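PDB 3TQK: phospho-2-dehydro-3-deoxyheptonate aldolase from Francisella tularensis, which probably catalyses the condensation of phosphoenolpyruvate with D-erythrose 4-phosphate to give DAHP, the first step of chorismate biosynthesis. Local coordinates for residues 56-61 / 320-325; 63-68 / 314-319. One frame throughout, in Å; residues are numbered along the deposited sequence.

Contact 1 (56-61 / 320-325). With MN (manganese (II) ion), chain B.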
ATOM      1  N   GLY A  56       2.811 -16.219  18.374  1.00 27.36           N
ATOM      2  CA  GLY A  56       2.625 -17.379  17.527  1.00 28.30           C
ATOM      3  C   GLY A  56       3.664 -17.438  16.437  1.00 29.23           C
ATOM      4  O   GLY A  56       4.635 -16.682  16.472  1.00 29.14           O
ATOM      5  N   PRO A  57       3.476 -18.355  15.477  1.00 30.25           N
ATOM      6  CA  PRO A  57       4.392 -18.547  14.354  1.00 31.56           C
ATOM      7  C   PRO A  57       4.527 -17.309  13.480  1.00 30.91           C
ATOM      8  O   PRO A  57       3.584 -16.521  13.377  1.00 29.16           O
ATOM      9  CB  PRO A  57       3.731 -19.673  13.564  1.00 31.88           C
ATOM     10  CG  PRO A  57       2.925 -20.413  14.570  1.00 31.82           C
ATOM     11  CD  PRO A  57       2.411 -19.374  15.493  1.00 30.36           C
ATOM     12  N   CYS A  58       5.690 -17.147  12.850  1.00 32.47           N
ATOM     13  CA  CYS A  58       5.900 -16.036  11.918  1.00 32.17           C
ATOM     14  C   CYS A  58       4.769 -16.027  10.894  1.00 31.18           C
ATOM     15  O   CYS A  58       4.098 -15.013  10.710  1.00 29.95           O
ATOM     16  CB  CYS A  58       7.262 -16.143  11.216  1.00 33.52           C
ATOM     17  SG  CYS A  58       7.481 -14.934   9.857  1.00 33.48           S
ATOM     18  N   SER A  59       4.561 -17.179  10.255  1.00 32.01           N
ATOM     19  CA  SER A  59       3.485 -17.360   9.284  1.00 31.25           C
ATOM     20  C   SER A  59       3.029 -18.816   9.329  1.00 31.52           C
ATOM     21  O   SER A  59       3.829 -19.705   9.613  1.00 32.19           O
ATOM     22  CB  SER A  59       3.996 -17.040   7.884  1.00 31.75           C
ATOM     23  OG  SER A  59       5.013 -17.975   7.524  1.00 35.54           O
ATOM     24  N   ILE A  60       1.747 -19.056   9.067  1.00 29.98           N
ATOM     25  CA  ILE A  60       1.235 -20.423   9.064  1.00 30.60           C
ATOM     26  C   ILE A  60       1.572 -21.082   7.717  1.00 31.74           C
ATOM     27  O   ILE A  60       1.394 -20.481   6.648  1.00 31.01           O
ATOM     28  CB  ILE A  60      -0.287 -20.470   9.324  1.00 29.49           C
ATOM     29  CG1 ILE A  60      -0.634 -19.827  10.689  1.00 28.40           C
ATOM     30  CG2 ILE A  60      -0.827 -21.913   9.225  1.00 30.17           C
ATOM     31  CD1 ILE A  60      -0.167 -20.587  11.926  1.00 25.21           C
ATOM     32  N   HIS A  61       2.113 -22.294   7.785  1.00 33.45           N
ATOM     33  CA  HIS A  61       2.278 -23.152   6.611  1.00 34.64           C
ATOM     34  C   HIS A  61       1.743 -24.565   6.847  1.00 35.77           C
ATOM     35  O   HIS A  61       1.582 -25.320   5.897  1.00 36.42           O
ATOM     36  CB  HIS A  61       3.749 -23.184   6.170  1.00 35.89           C
ATOM     37  CG  HIS A  61       4.610 -24.120   6.955  1.00 38.58           C
ATOM     38  ND1 HIS A  61       5.225 -23.759   8.133  1.00 39.46           N
ATOM     39  CD2 HIS A  61       4.978 -25.403   6.715  1.00 41.15           C
ATOM     40  CE1 HIS A  61       5.924 -24.784   8.592  1.00 41.30           C
ATOM     41  NE2 HIS A  61       5.794 -25.792   7.750  1.00 42.80           N
ATOM     42  N   VAL A 320       9.040 -21.820   8.504  1.00 41.79           N
ATOM     43  CA  VAL A 320       9.488 -21.850   7.125  1.00 42.16           C
ATOM     44  C   VAL A 320       9.819 -20.430   6.631  1.00 40.92           C
ATOM     45  O   VAL A 320      10.316 -20.259   5.518  1.00 41.33           O
ATOM     46  CB  VAL A 320       8.393 -22.511   6.257  1.00 41.68           C
ATOM     47  CG1 VAL A 320       7.778 -21.513   5.275  1.00 39.73           C
ATOM     48  CG2 VAL A 320       8.921 -23.774   5.597  1.00 43.72           C
ATOM     49  N   THR A 321       9.534 -19.428   7.468  1.00 39.47           N
ATOM     50  CA  THR A 321       9.867 -18.028   7.193  1.00 38.51           C
ATOM     51  C   THR A 321      10.827 -17.508   8.287  1.00 39.78           C
ATOM     52  O   THR A 321      11.937 -18.030   8.420  1.00 41.42           O
ATOM     53  CB  THR A 321       8.580 -17.143   7.044  1.00 35.93           C
ATOM     54  OG1 THR A 321       7.724 -17.309   8.183  1.00 33.42           O
ATOM     55  CG2 THR A 321       7.816 -17.517   5.789  1.00 34.23           C
ATOM     56  N   ASP A 322      10.416 -16.511   9.077  1.00 38.89           N
ATOM     57  CA  ASP A 322      11.329 -15.901  10.056  1.00 40.07           C
ATOM     58  C   ASP A 322      11.606 -16.850  11.231  1.00 41.66           C
ATOM     59  O   ASP A 322      10.821 -17.754  11.529  1.00 41.14           O
ATOM     60  CB  ASP A 322      10.797 -14.555  10.587  1.00 38.53           C
ATOM     61  CG  ASP A 322      10.731 -13.447   9.505  1.00 37.58           C
ATOM     62  OD1 ASP A 322      11.561 -13.439   8.562  1.00 39.18           O
ATOM     63  OD2 ASP A 322       9.856 -12.565   9.633  1.00 33.31           O
ATOM     64  N   LYS A 323      12.739 -16.630  11.884  1.00 43.49           N
ATOM     65  CA  LYS A 323      13.138 -17.436  13.030  1.00 45.28           C
ATOM     66  C   LYS A 323      12.228 -17.154  14.224  1.00 43.90           C
ATOM     67  O   LYS A 323      11.960 -15.999  14.554  1.00 43.05           O
ATOM     68  CB  LYS A 323      14.611 -17.172  13.378  1.00 47.52           C
ATOM     69  CG  LYS A 323      15.590 -17.702  12.315  1.00 49.76           C
ATOM     70  CD  LYS A 323      17.039 -17.214  12.504  1.00 52.79           C
ATOM     71  CE  LYS A 323      17.969 -17.851  11.462  1.00 55.48           C
ATOM     72  NZ  LYS A 323      19.258 -17.126  11.290  1.00 57.69           N
ATOM     73  N   CYS A 324      11.734 -18.223  14.843  1.00 44.30           N
ATOM     74  CA  CYS A 324      10.865 -18.133  16.008  1.00 43.14           C
ATOM     75  C   CYS A 324      11.541 -18.772  17.217  1.00 44.81           C
ATOM     76  O   CYS A 324      12.357 -19.692  17.069  1.00 46.47           O
ATOM     77  CB  CYS A 324       9.554 -18.870  15.734  1.00 42.14           C
ATOM     78  SG  CYS A 324       8.572 -18.216  14.351  1.00 41.33           S
ATOM     79  N   VAL A 325      11.194 -18.293  18.411  1.00 43.96           N
ATOM     80  CA  VAL A 325      11.579 -18.981  19.648  1.00 45.71           C
ATOM     81  C   VAL A 325      10.711 -20.233  19.835  1.00 45.77           C
ATOM     82  O   VAL A 325       9.604 -20.309  19.308  1.00 43.98           O
ATOM     83  CB  VAL A 325      11.486 -18.062  20.894  1.00 45.05           C
ATOM     84  CG1 VAL A 325      12.366 -16.839  20.713  1.00 45.07           C
ATOM     85  CG2 VAL A 325      10.039 -17.642  21.181  1.00 43.21           C
TER
HETATM   86 MN    MN B1001       7.786 -12.524  10.699  1.00 38.04          MN

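Contact 2 (63-68 / 314-319)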
ATOM      1  N   PRO A  63      -1.380 -26.177   9.068  1.00 36.57           N
ATOM      2  CA  PRO A  63      -2.535 -25.966   9.960  1.00 35.74           C
ATOM      3  C   PRO A  63      -2.623 -26.985  11.102  1.00 37.21           C
ATOM      4  O   PRO A  63      -3.044 -26.620  12.198  1.00 36.99           O
ATOM      5  CB  PRO A  63      -3.741 -26.109   9.026  1.00 35.58           C
ATOM      6  CG  PRO A  63      -3.187 -25.910   7.634  1.00 35.55           C
ATOM      7  CD  PRO A  63      -1.793 -26.418   7.671  1.00 36.41           C
ATOM      8  N   ALA A  64      -2.231 -28.236  10.846  1.00 38.40           N
ATOM      9  CA  ALA A  64      -2.173 -29.248  11.895  1.00 40.08           C
ATOM     10  C   ALA A  64      -1.145 -28.891  12.971  1.00 40.11           C
ATOM     11  O   ALA A  64      -1.401 -29.080  14.166  1.00 41.08           O
ATOM     12  CB  ALA A  64      -1.870 -30.642  11.312  1.00 41.83           C
ATOM     13  N   ALA A  65       0.018 -28.398  12.556  1.00 39.49           N
ATOM     14  CA  ALA A  65       1.025 -27.942  13.519  1.00 39.36           C
ATOM     15  C   ALA A  65       0.506 -26.714  14.280  1.00 37.12           C
ATOM     16  O   ALA A  65       0.744 -26.578  15.470  1.00 37.32           O
ATOM     17  CB  ALA A  65       2.341 -27.638  12.824  1.00 39.68           C
ATOM     18  N   ALA A  66      -0.228 -25.845  13.591  1.00 35.16           N
ATOM     19  CA  ALA A  66      -0.854 -24.687  14.226  1.00 33.58           C
ATOM     20  C   ALA A  66      -1.852 -25.084  15.330  1.00 33.81           C
ATOM     21  O   ALA A  66      -1.884 -24.472  16.397  1.00 33.56           O
ATOM     22  CB  ALA A  66      -1.535 -23.817  13.177  1.00 31.62           C
ATOM     23  N   ILE A  67      -2.665 -26.100  15.071  1.00 34.82           N
ATOM     24  CA  ILE A  67      -3.583 -26.618  16.083  1.00 35.40           C
ATOM     25  C   ILE A  67      -2.802 -27.158  17.292  1.00 37.25           C
ATOM     26  O   ILE A  67      -3.115 -26.813  18.439  1.00 36.94           O
ATOM     27  CB  ILE A  67      -4.510 -27.723  15.501  1.00 36.64           C
ATOM     28  CG1 ILE A  67      -5.532 -27.118  14.521  1.00 34.85           C
ATOM     29  CG2 ILE A  67      -5.212 -28.502  16.622  1.00 37.25           C
ATOM     30  CD1 ILE A  67      -6.600 -26.271  15.171  1.00 32.55           C
ATOM     31  N   GLU A  68      -1.782 -27.980  17.054  1.00 38.50           N
ATOM     32  CA  GLU A  68      -0.982 -28.471  18.178  1.00 40.53           C
ATOM     33  C   GLU A  68      -0.366 -27.335  18.994  1.00 39.13           C
ATOM     34  O   GLU A  68      -0.398 -27.376  20.220  1.00 39.55           O
ATOM     35  CB  GLU A  68       0.112 -29.433  17.730  1.00 42.96           C
ATOM     36  CG  GLU A  68       0.800 -30.138  18.902  1.00 46.76           C
ATOM     37  CD  GLU A  68       1.901 -31.078  18.460  1.00 50.63           C
ATOM     38  OE1 GLU A  68       2.897 -31.202  19.200  1.00 53.58           O
ATOM     39  OE2 GLU A  68       1.778 -31.685  17.376  1.00 53.19           O
ATOM     40  N   LEU A 314      10.354 -31.426   5.292  1.00 63.01           N
ATOM     41  CA  LEU A 314      10.349 -30.309   6.236  1.00 60.60           C
ATOM     42  C   LEU A 314      10.328 -30.808   7.682  1.00 60.83           C
ATOM     43  O   LEU A 314       9.659 -31.795   7.994  1.00 61.32           O
ATOM     44  CB  LEU A 314       9.135 -29.396   5.999  1.00 57.46           C
ATOM     45  CG  LEU A 314       9.195 -28.495   4.763  1.00 55.89           C
ATOM     46  CD1 LEU A 314       7.811 -27.983   4.391  1.00 52.45           C
ATOM     47  CD2 LEU A 314      10.165 -27.345   4.989  1.00 55.25           C
ATOM     48  N   THR A 315      11.072 -30.121   8.551  1.00 60.27           N
ATOM     49  CA  THR A 315      11.004 -30.344   9.995  1.00 60.14           C
ATOM     50  C   THR A 315       9.618 -29.902  10.482  1.00 57.00           C
ATOM     51  O   THR A 315       9.184 -28.786  10.194  1.00 53.95           O
ATOM     52  CB  THR A 315      12.100 -29.543  10.759  1.00 60.71           C
ATOM     53  OG1 THR A 315      13.403 -29.962  10.332  1.00 63.05           O
ATOM     54  CG2 THR A 315      11.979 -29.745  12.271  1.00 60.93           C
ATOM     55  N   TYR A 316       8.925 -30.797  11.186  1.00 57.17           N
ATOM     56  CA  TYR A 316       7.616 -30.492  11.760  1.00 54.75           C
ATOM     57  C   TYR A 316       7.746 -29.384  12.801  1.00 53.07           C
ATOM     58  O   TYR A 316       8.706 -29.354  13.580  1.00 54.35           O
ATOM     59  CB  TYR A 316       6.990 -31.745  12.394  1.00 56.15           C
ATOM     60  CG  TYR A 316       5.649 -31.511  13.081  1.00 53.92           C
ATOM     61  CD1 TYR A 316       4.467 -31.405  12.344  1.00 51.66           C
ATOM     62  CD2 TYR A 316       5.565 -31.408  14.470  1.00 53.24           C
ATOM     63  CE1 TYR A 316       3.233 -31.193  12.974  1.00 49.49           C
ATOM     64  CE2 TYR A 316       4.344 -31.196  15.106  1.00 51.28           C
ATOM     65  CZ  TYR A 316       3.181 -31.091  14.355  1.00 49.52           C
ATOM     66  OH  TYR A 316       1.978 -30.897  14.993  1.00 46.64           O
ATOM     67  N   GLY A 317       6.790 -28.458  12.774  1.00 50.18           N
ATOM     68  CA  GLY A 317       6.676 -27.414  13.788  1.00 48.59           C
ATOM     69  C   GLY A 317       7.741 -26.326  13.776  1.00 48.10           C
ATOM     70  O   GLY A 317       7.814 -25.533  14.716  1.00 47.10           O
ATOM     71  N   GLN A 318       8.571 -26.278  12.730  1.00 48.44           N
ATOM     72  CA  GLN A 318       9.600 -25.244  12.628  1.00 48.17           C
ATOM     73  C   GLN A 318       9.256 -24.215  11.543  1.00 46.25           C
ATOM     74  O   GLN A 318       8.784 -24.577  10.459  1.00 46.24           O
ATOM     75  CB  GLN A 318      10.953 -25.871  12.343  1.00 50.73           C
ATOM     76  CG  GLN A 318      12.106 -24.914  12.549  1.00 50.86           C
ATOM     77  CD  GLN A 318      13.428 -25.523  12.162  1.00 52.78           C
ATOM     78  OE1 GLN A 318      13.541 -26.158  11.118  1.00 53.64           O
ATOM     79  NE2 GLN A 318      14.438 -25.328  13.000  1.00 53.67           N
ATOM     80  N   SER A 319       9.505 -22.940  11.832  1.00 44.78           N
ATOM     81  CA  SER A 319       9.166 -21.875  10.897  1.00 42.67           C
ATOM     82  C   SER A 319       9.825 -22.080   9.540  1.00 43.49           C
ATOM     83  O   SER A 319      10.988 -22.457   9.441  1.00 45.39           O
ATOM     84  CB  SER A 319       9.570 -20.503  11.428  1.00 42.02           C
ATOM     85  OG  SER A 319       9.196 -19.487  10.510  1.00 39.77           O
TER

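Contact 1 (56-61 / 320-325)
With chi1 at 171°, C58 sets its SG opposite the backbone N across the CA-CB bond, while D322, with CG anti to its carbonyl carbon (chi1 -66°), reaches in from the facing loop; the two rotations bring both side chains onto one manganese ion. C58 SG sits 2.6 Å from the metal. The other segment supplies an oxygen ligand, D322 OD2, at 2.3 Å from the same ion. The carboxylate oxygen is the harder donor that manganese(II) prefers; the cysteine sulfur is a softer ligand, at the longer distance. H266 and E299 complete the set of protein ligands. These loops stand at the C-terminal mouth of a (βα)8 TIM barrel, where its active site lies: 56-61 follows the first barrel strand, and 320-325 precedes the closing helix 327-344. C58 N makes a weak hydrogen bond to C324 SG over 3.4 Å, bent to 144°, and the same sulfur packs against C58 CB. The small polar pair S59 and T321 brings two hydroxyls together, OG and OG1, but T321 OG1 crowds C58 SG in the model, so this bond is doubtful. At the far end V320 lies over one face of the H61 imidazole in a CH-pi contact, its CB 4.1 Å from the ring centroid and displaced toward the rim. R89 hydrogen-bonds to the carbonyl oxygens of P57 and of the ligand C58, and S319 OG to T321 N and to the carbonyl of the ligand D322.

Contact 2 (63-68 / 314-319)
Y316 reaches across to E68 with its phenol hydroxyl, donating a hydrogen bond from OH to E68 OE2 at the short distance of 2.5 Å. The oxygen is met from above the carboxylate plane, 46° out of it, while OE2 itself lies at the edge of the ring and near the ring plane. Ring and carboxylate planes are tilted 33° apart. Beside this polar link, A65 brings its methyl obliquely against the phenol, CB to CE1 being 3.7 Å. The hydroxyl also rests close to the helix backbone, Y316 OH lying 3.4 Å from A65 CA. Alanine suits this place because its short side chain lets the ring come down on the helix; E68, three residues on from A65 on the same face of the helix, has the length to bring its carboxylate to the hydroxyl. Its chain runs extended, with chi1 -170° carrying CG away from the backbone nitrogen, and it stands on a regular turn in which E68 N bonds to A64 O at 3.1 Å.

The tyrosine is presented by a type II beta turn from T315 to Q318. G317 takes the third position of the turn with positive phi, a conformation glycine adopts easily, and its CA lies 4.4 Å from A65 CB. Farther out, backbone bonding of G317 with V303 and of S319 with Q307 ties the turn to strand 303-306 and the loop after it, and Q318 NE2 adds a bond to A304 O. Y316 also touches D62, just ahead of the helix. The contact thus joins the first helix of the TIM barrel to the extension inserted between its eighth strand and its last helix, at the partly exposed rim of the catalytic end of the barrel.

Contacts 1 and 2 are neighbours, their centres 9 Å apart, and they adjoin along the chain: loop 56-61 ends one residue short of 63-68, where helix 63-80 begins, and 314-319 runs straight into 320-325. Contact 1 holds the manganese site, whereas contact 2 lies farther out, G317 CA being about 12 Å from the nearest atom of the C58 side chain. They also touch directly. I60 CD1 packs on A66 CB at 3.7 Å, H61 CE1 approaches Q318 O at 3.4 Å, and S319 CB meets C324 SG at 3.8 Å. Together they join the same two parts of the barrel at inner and outer levels.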